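Local atomic coordinates of lipoprotein (Mycoplasma mycoides subsp. capri, PDB entry 7ADK), a protein that is a lipoprotein of the Mycoplasma peptidase family (DUF31, clan PA) and probably acts as a serine-type protease at the cell surface. Residues Ala284-Ile297 with Lys416-Ile428. Residues are numbered along the deposited sequence; the frame is centred on the assembly and turned at random.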
loop_
_atom_site.group_PDB
_atom_site.type_symbol
_atom_site.label_atom_id
_atom_site.label_comp_id
_atom_site.label_asym_id
_atom_site.label_seq_id
_atom_site.Cartn_x
_atom_site.Cartn_y
_atom_site.Cartn_z
ATOM N N ALA B 284 -20.062 -5.468 8.088
ATOM C CA ALA B 284 -21.440 -5.938 8.174
ATOM C C ALA B 284 -22.476 -5.316 7.227
ATOM O O ALA B 284 -23.324 -6.058 6.766
ATOM C CB ALA B 284 -21.920 -6.010 9.611
ATOM N N ARG B 285 -22.454 -4.019 6.928
ATOM C CA ARG B 285 -23.577 -3.349 6.262
ATOM C C ARG B 285 -23.242 -2.878 4.860
ATOM O O ARG B 285 -23.913 -3.277 3.913
ATOM C CB ARG B 285 -24.137 -2.208 7.123
ATOM C CG ARG B 285 -24.502 -2.602 8.553
ATOM C CD ARG B 285 -25.650 -3.583 8.697
ATOM N NE ARG B 285 -25.846 -3.886 10.125
ATOM C CZ ARG B 285 -25.392 -4.944 10.771
ATOM N NH1 ARG B 285 -25.262 -6.110 10.220
ATOM N NH2 ARG B 285 -25.030 -4.854 12.010
ATOM N N THR B 286 -22.208 -2.069 4.684
ATOM C CA THR B 286 -21.712 -1.679 3.351
ATOM C C THR B 286 -20.844 -2.779 2.793
ATOM O O THR B 286 -19.696 -2.580 2.409
ATOM C CB THR B 286 -21.002 -0.336 3.305
ATOM O OG1 THR B 286 -21.807 0.562 4.015
ATOM C CG2 THR B 286 -20.884 0.153 1.862
ATOM N N LEU B 287 -21.381 -3.988 2.899
ATOM C CA LEU B 287 -20.587 -5.182 2.937
ATOM C C LEU B 287 -19.798 -5.307 1.638
ATOM O O LEU B 287 -18.566 -5.347 1.735
ATOM C CB LEU B 287 -21.416 -6.394 3.466
ATOM C CG LEU B 287 -22.526 -7.078 2.641
ATOM C CD1 LEU B 287 -21.983 -8.190 1.750
ATOM C CD2 LEU B 287 -23.525 -7.755 3.560
ATOM N N PRO B 288 -20.408 -5.312 0.438
ATOM C CA PRO B 288 -19.731 -5.853 -0.691
ATOM C C PRO B 288 -19.091 -4.796 -1.584
ATOM O O PRO B 288 -19.743 -3.909 -2.144
ATOM C CB PRO B 288 -20.787 -6.659 -1.423
ATOM C CG PRO B 288 -22.125 -6.060 -1.023
ATOM C CD PRO B 288 -21.759 -5.005 0.019
ATOM N N ASN B 289 -17.788 -4.935 -1.726
ATOM C CA ASN B 289 -17.089 -4.526 -2.916
ATOM C C ASN B 289 -17.571 -5.564 -3.939
ATOM O O ASN B 289 -17.417 -6.760 -3.707
ATOM C CB ASN B 289 -15.599 -4.677 -2.621
ATOM C CG ASN B 289 -14.686 -4.417 -3.794
ATOM O OD1 ASN B 289 -15.075 -3.943 -4.841
ATOM N ND2 ASN B 289 -13.424 -4.707 -3.638
ATOM N N GLU B 290 -18.249 -5.150 -4.997
ATOM C CA GLU B 290 -18.858 -6.090 -5.947
ATOM C C GLU B 290 -18.275 -5.967 -7.346
ATOM O O GLU B 290 -17.872 -4.882 -7.775
ATOM C CB GLU B 290 -20.393 -5.989 -5.921
ATOM C CG GLU B 290 -20.900 -4.583 -6.279
ATOM C CD GLU B 290 -22.269 -4.554 -6.972
ATOM O OE1 GLU B 290 -22.932 -5.615 -7.088
ATOM O OE2 GLU B 290 -22.666 -3.455 -7.427
ATOM N N GLU B 291 -18.260 -7.095 -8.055
ATOM C CA GLU B 291 -17.759 -7.257 -9.415
ATOM C C GLU B 291 -18.800 -7.981 -10.277
ATOM O O GLU B 291 -19.357 -8.995 -9.860
ATOM C CB GLU B 291 -16.437 -8.050 -9.433
ATOM C CG GLU B 291 -15.257 -7.461 -8.631
ATOM C CD GLU B 291 -14.924 -8.233 -7.330
ATOM O OE1 GLU B 291 -15.802 -8.393 -6.459
ATOM O OE2 GLU B 291 -13.760 -8.674 -7.165
ATOM N N TYR B 292 -19.015 -7.506 -11.502
ATOM C CA TYR B 292 -19.748 -8.210 -12.553
ATOM C C TYR B 292 -18.832 -8.431 -13.759
ATOM O O TYR B 292 -18.348 -7.455 -14.323
ATOM C CB TYR B 292 -20.966 -7.393 -12.988
ATOM C CG TYR B 292 -21.981 -7.127 -11.905
ATOM C CD1 TYR B 292 -22.700 -8.204 -11.380
ATOM C CD2 TYR B 292 -22.187 -5.823 -11.408
ATOM C CE1 TYR B 292 -23.660 -8.009 -10.386
ATOM C CE2 TYR B 292 -23.125 -5.635 -10.369
ATOM C CZ TYR B 292 -23.857 -6.721 -9.859
ATOM O OH TYR B 292 -24.690 -6.562 -8.810
ATOM N N LYS B 293 -18.593 -9.680 -14.160
ATOM C CA LYS B 293 -17.652 -10.003 -15.236
ATOM C C LYS B 293 -18.402 -10.425 -16.499
ATOM O O LYS B 293 -19.267 -11.296 -16.450
ATOM C CB LYS B 293 -16.644 -11.041 -14.716
ATOM C CG LYS B 293 -15.235 -10.758 -15.251
ATOM C CD LYS B 293 -14.196 -11.773 -14.745
ATOM C CE LYS B 293 -12.764 -11.312 -15.076
ATOM N NZ LYS B 293 -11.780 -12.426 -15.010
ATOM N N THR B 294 -18.113 -9.790 -17.629
ATOM C CA THR B 294 -18.878 -9.913 -18.890
ATOM C C THR B 294 -18.223 -10.795 -19.957
ATOM O O THR B 294 -18.887 -11.170 -20.917
ATOM C CB THR B 294 -19.136 -8.524 -19.496
ATOM O OG1 THR B 294 -17.926 -7.824 -19.568
ATOM C CG2 THR B 294 -20.118 -7.720 -18.675
ATOM N N SER B 295 -16.950 -11.167 -19.804
ATOM C CA SER B 295 -16.166 -11.923 -20.808
ATOM C C SER B 295 -16.008 -11.251 -22.182
ATOM O O SER B 295 -15.995 -11.925 -23.208
ATOM C CB SER B 295 -16.628 -13.379 -20.935
ATOM O OG SER B 295 -15.685 -14.166 -21.628
ATOM N N ALA B 296 -15.865 -9.930 -22.201
ATOM C CA ALA B 296 -15.618 -9.099 -23.370
ATOM C C ALA B 296 -14.752 -7.885 -22.986
ATOM O O ALA B 296 -14.301 -7.795 -21.848
ATOM C CB ALA B 296 -16.969 -8.716 -23.936
ATOM N N ILE B 297 -14.541 -6.936 -23.897
ATOM C CA ILE B 297 -13.890 -5.630 -23.640
ATOM C C ILE B 297 -14.559 -4.466 -24.406
ATOM O O ILE B 297 -14.644 -3.347 -23.910
ATOM C CB ILE B 297 -12.378 -5.688 -24.039
ATOM C CG1 ILE B 297 -11.558 -6.681 -23.189
ATOM C CG2 ILE B 297 -11.702 -4.306 -24.021
ATOM C CD1 ILE B 297 -10.069 -6.760 -23.520
ATOM N N LYS B 416 -14.082 -15.195 -27.038
ATOM C CA LYS B 416 -14.235 -15.225 -25.575
ATOM C C LYS B 416 -12.886 -15.408 -24.866
ATOM O O LYS B 416 -12.696 -16.299 -24.042
ATOM C CB LYS B 416 -15.313 -16.246 -25.187
ATOM C CG LYS B 416 -16.646 -15.950 -25.888
ATOM C CD LYS B 416 -17.755 -16.902 -25.468
ATOM C CE LYS B 416 -19.022 -16.714 -26.295
ATOM N NZ LYS B 416 -19.645 -15.418 -26.138
ATOM N N THR B 417 -11.922 -14.593 -25.279
ATOM C CA THR B 417 -10.507 -14.676 -24.909
ATOM C C THR B 417 -10.203 -13.921 -23.615
ATOM O O THR B 417 -9.834 -14.535 -22.614
ATOM C CB THR B 417 -9.639 -14.197 -26.080
ATOM O OG1 THR B 417 -9.759 -15.127 -27.125
ATOM C CG2 THR B 417 -8.162 -14.081 -25.770
ATOM N N PHE B 418 -10.370 -12.598 -23.629
ATOM C CA PHE B 418 -10.204 -11.715 -22.476
ATOM C C PHE B 418 -11.525 -11.495 -21.739
ATOM O O PHE B 418 -12.605 -11.765 -22.261
ATOM C CB PHE B 418 -9.615 -10.373 -22.920
ATOM C CG PHE B 418 -8.296 -10.449 -23.652
ATOM C CD1 PHE B 418 -8.153 -9.887 -24.923
ATOM C CD2 PHE B 418 -7.196 -11.071 -23.057
ATOM C CE1 PHE B 418 -6.931 -9.962 -25.600
ATOM C CE2 PHE B 418 -5.975 -11.152 -23.736
ATOM C CZ PHE B 418 -5.844 -10.603 -25.011
ATOM N N GLN B 419 -11.421 -10.978 -20.514
ATOM C CA GLN B 419 -12.545 -10.639 -19.644
ATOM C C GLN B 419 -12.340 -9.268 -18.983
ATOM O O GLN B 419 -11.220 -8.915 -18.617
ATOM C CB GLN B 419 -12.733 -11.732 -18.581
ATOM C CG GLN B 419 -12.801 -13.165 -19.132
ATOM C CD GLN B 419 -13.314 -14.173 -18.113
ATOM O OE1 GLN B 419 -13.009 -14.112 -16.931
ATOM N NE2 GLN B 419 -14.102 -15.138 -18.521
ATOM N N ILE B 420 -13.425 -8.519 -18.775
ATOM C CA ILE B 420 -13.428 -7.223 -18.091
ATOM C C ILE B 420 -14.531 -7.182 -17.027
ATOM O O ILE B 420 -15.480 -7.970 -17.064
ATOM C CB ILE B 420 -13.481 -6.075 -19.129
ATOM C CG1 ILE B 420 -12.689 -4.856 -18.642
ATOM C CG2 ILE B 420 -14.910 -5.694 -19.520
ATOM C CD1 ILE B 420 -12.273 -3.903 -19.740
ATOM N N SER B 421 -14.350 -6.332 -16.010
ATOM C CA SER B 421 -15.268 -6.199 -14.867
ATOM C C SER B 421 -15.905 -4.812 -14.804
ATOM O O SER B 421 -15.202 -3.799 -14.770
ATOM C CB SER B 421 -14.568 -6.454 -13.524
ATOM O OG SER B 421 -13.867 -7.680 -13.509
ATOM N N GLU B 422 -17.225 -4.739 -14.676
ATOM C CA GLU B 422 -17.828 -3.614 -13.964
ATOM C C GLU B 422 -17.602 -3.842 -12.460
ATOM O O GLU B 422 -17.811 -4.958 -11.981
ATOM C CB GLU B 422 -19.314 -3.492 -14.305
ATOM C CG GLU B 422 -20.015 -2.347 -13.546
ATOM C CD GLU B 422 -19.324 -0.993 -13.694
ATOM O OE1 GLU B 422 -19.021 -0.617 -14.839
ATOM O OE2 GLU B 422 -19.043 -0.345 -12.655
ATOM N N SER B 423 -17.153 -2.845 -11.701
ATOM C CA SER B 423 -17.015 -2.978 -10.251
ATOM C C SER B 423 -17.316 -1.682 -9.508
ATOM O O SER B 423 -16.921 -0.586 -9.913
ATOM C CB SER B 423 -15.640 -3.523 -9.889
ATOM O OG SER B 423 -15.528 -3.619 -8.485
ATOM N N GLY B 424 -18.006 -1.813 -8.384
ATOM C CA GLY B 424 -18.546 -0.689 -7.626
ATOM C C GLY B 424 -18.732 -1.042 -6.163
ATOM O O GLY B 424 -17.956 -1.822 -5.600
ATOM N N THR B 425 -19.695 -0.431 -5.488
ATOM C CA THR B 425 -19.964 -0.758 -4.095
ATOM C C THR B 425 -21.466 -0.739 -3.802
ATOM O O THR B 425 -22.249 -0.077 -4.492
ATOM C CB THR B 425 -19.194 0.190 -3.171
ATOM O OG1 THR B 425 -17.824 0.114 -3.470
ATOM C CG2 THR B 425 -19.309 -0.180 -1.697
ATOM N N MET B 426 -21.880 -1.498 -2.801
ATOM C CA MET B 426 -23.255 -1.579 -2.325
ATOM C C MET B 426 -23.323 -1.599 -0.801
ATOM O O MET B 426 -22.349 -1.904 -0.121
ATOM C CB MET B 426 -23.979 -2.844 -2.812
ATOM C CG MET B 426 -23.755 -3.223 -4.260
ATOM S SD MET B 426 -25.014 -4.293 -4.979
ATOM C CE MET B 426 -24.625 -5.910 -4.242
ATOM N N TRP B 427 -24.499 -1.333 -0.266
ATOM C CA TRP B 427 -24.860 -1.695 1.094
ATOM C C TRP B 427 -26.111 -2.545 1.116
ATOM O O TRP B 427 -26.990 -2.425 0.262
ATOM C CB TRP B 427 -25.047 -0.453 1.956
ATOM C CG TRP B 427 -26.179 0.431 1.550
ATOM C CD1 TRP B 427 -27.412 0.422 2.097
ATOM C CD2 TRP B 427 -26.216 1.430 0.491
ATOM N NE1 TRP B 427 -28.216 1.320 1.448
ATOM C CE2 TRP B 427 -27.533 1.985 0.459
ATOM C CE3 TRP B 427 -25.281 1.925 -0.425
ATOM C CZ2 TRP B 427 -27.929 2.963 -0.446
ATOM C CZ3 TRP B 427 -25.664 2.930 -1.327
ATOM C CH2 TRP B 427 -26.975 3.449 -1.342
ATOM N N ILE B 428 -26.186 -3.438 2.084
ATOM C CA ILE B 428 -27.393 -4.187 2.401
ATOM C C ILE B 428 -28.419 -3.201 2.985
ATOM O O ILE B 428 -28.124 -2.498 3.951
ATOM C CB ILE B 428 -27.007 -5.370 3.315
ATOM C CG1 ILE B 428 -28.022 -6.512 3.244
ATOM C CG2 ILE B 428 -26.714 -4.987 4.774
ATOM C CD1 ILE B 428 -27.385 -7.818 3.745
#
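The Met-426 and Glu-290 side chains cross at about a right angle. Met-426 SD is 3.2 Å from Glu-290 OE1. CG of Glu-290 sits between the backbone N and the carbonyl carbon (chi1 59°), and the extended chain then carries the carboxylate to the thioether. Tyr-292 OH makes a weak hydrogen bond to the same OE1. Met-426 CE also reaches Pro-288 CG, at 4.1 Å. On the other face of the sheet, Ser-423 OG donates to Glu-290 O at 2.8 Å, from above the carbonyl plane. Gly-424 N donates to that oxygen too, so two donors grip it. Farther along, Lys-293 crosses Gln-419 at about a right angle. The extended chain brings Lys-293 NZ 2.8 Å from Gln-419 OE1, in the carbonyl plane and on a lone pair. Beyond the strands, Ile-297 CD1 packs on Phe-418 CB at 3.7 Å. Tyr-292 N donates to Glu-422 O (2.9 Å). The strands, antiparallel at 163°, belong to a curled antiparallel sheet, consistent with the beta-rich PA-clan fold. A largely helical insert separates them in sequence. Strand 289-293 lies between 421-433 and 461-467, antiparallel to both. Strand 442-447 flanks 421-433, and its Phe-445 touches both Pro-288 and Met-426.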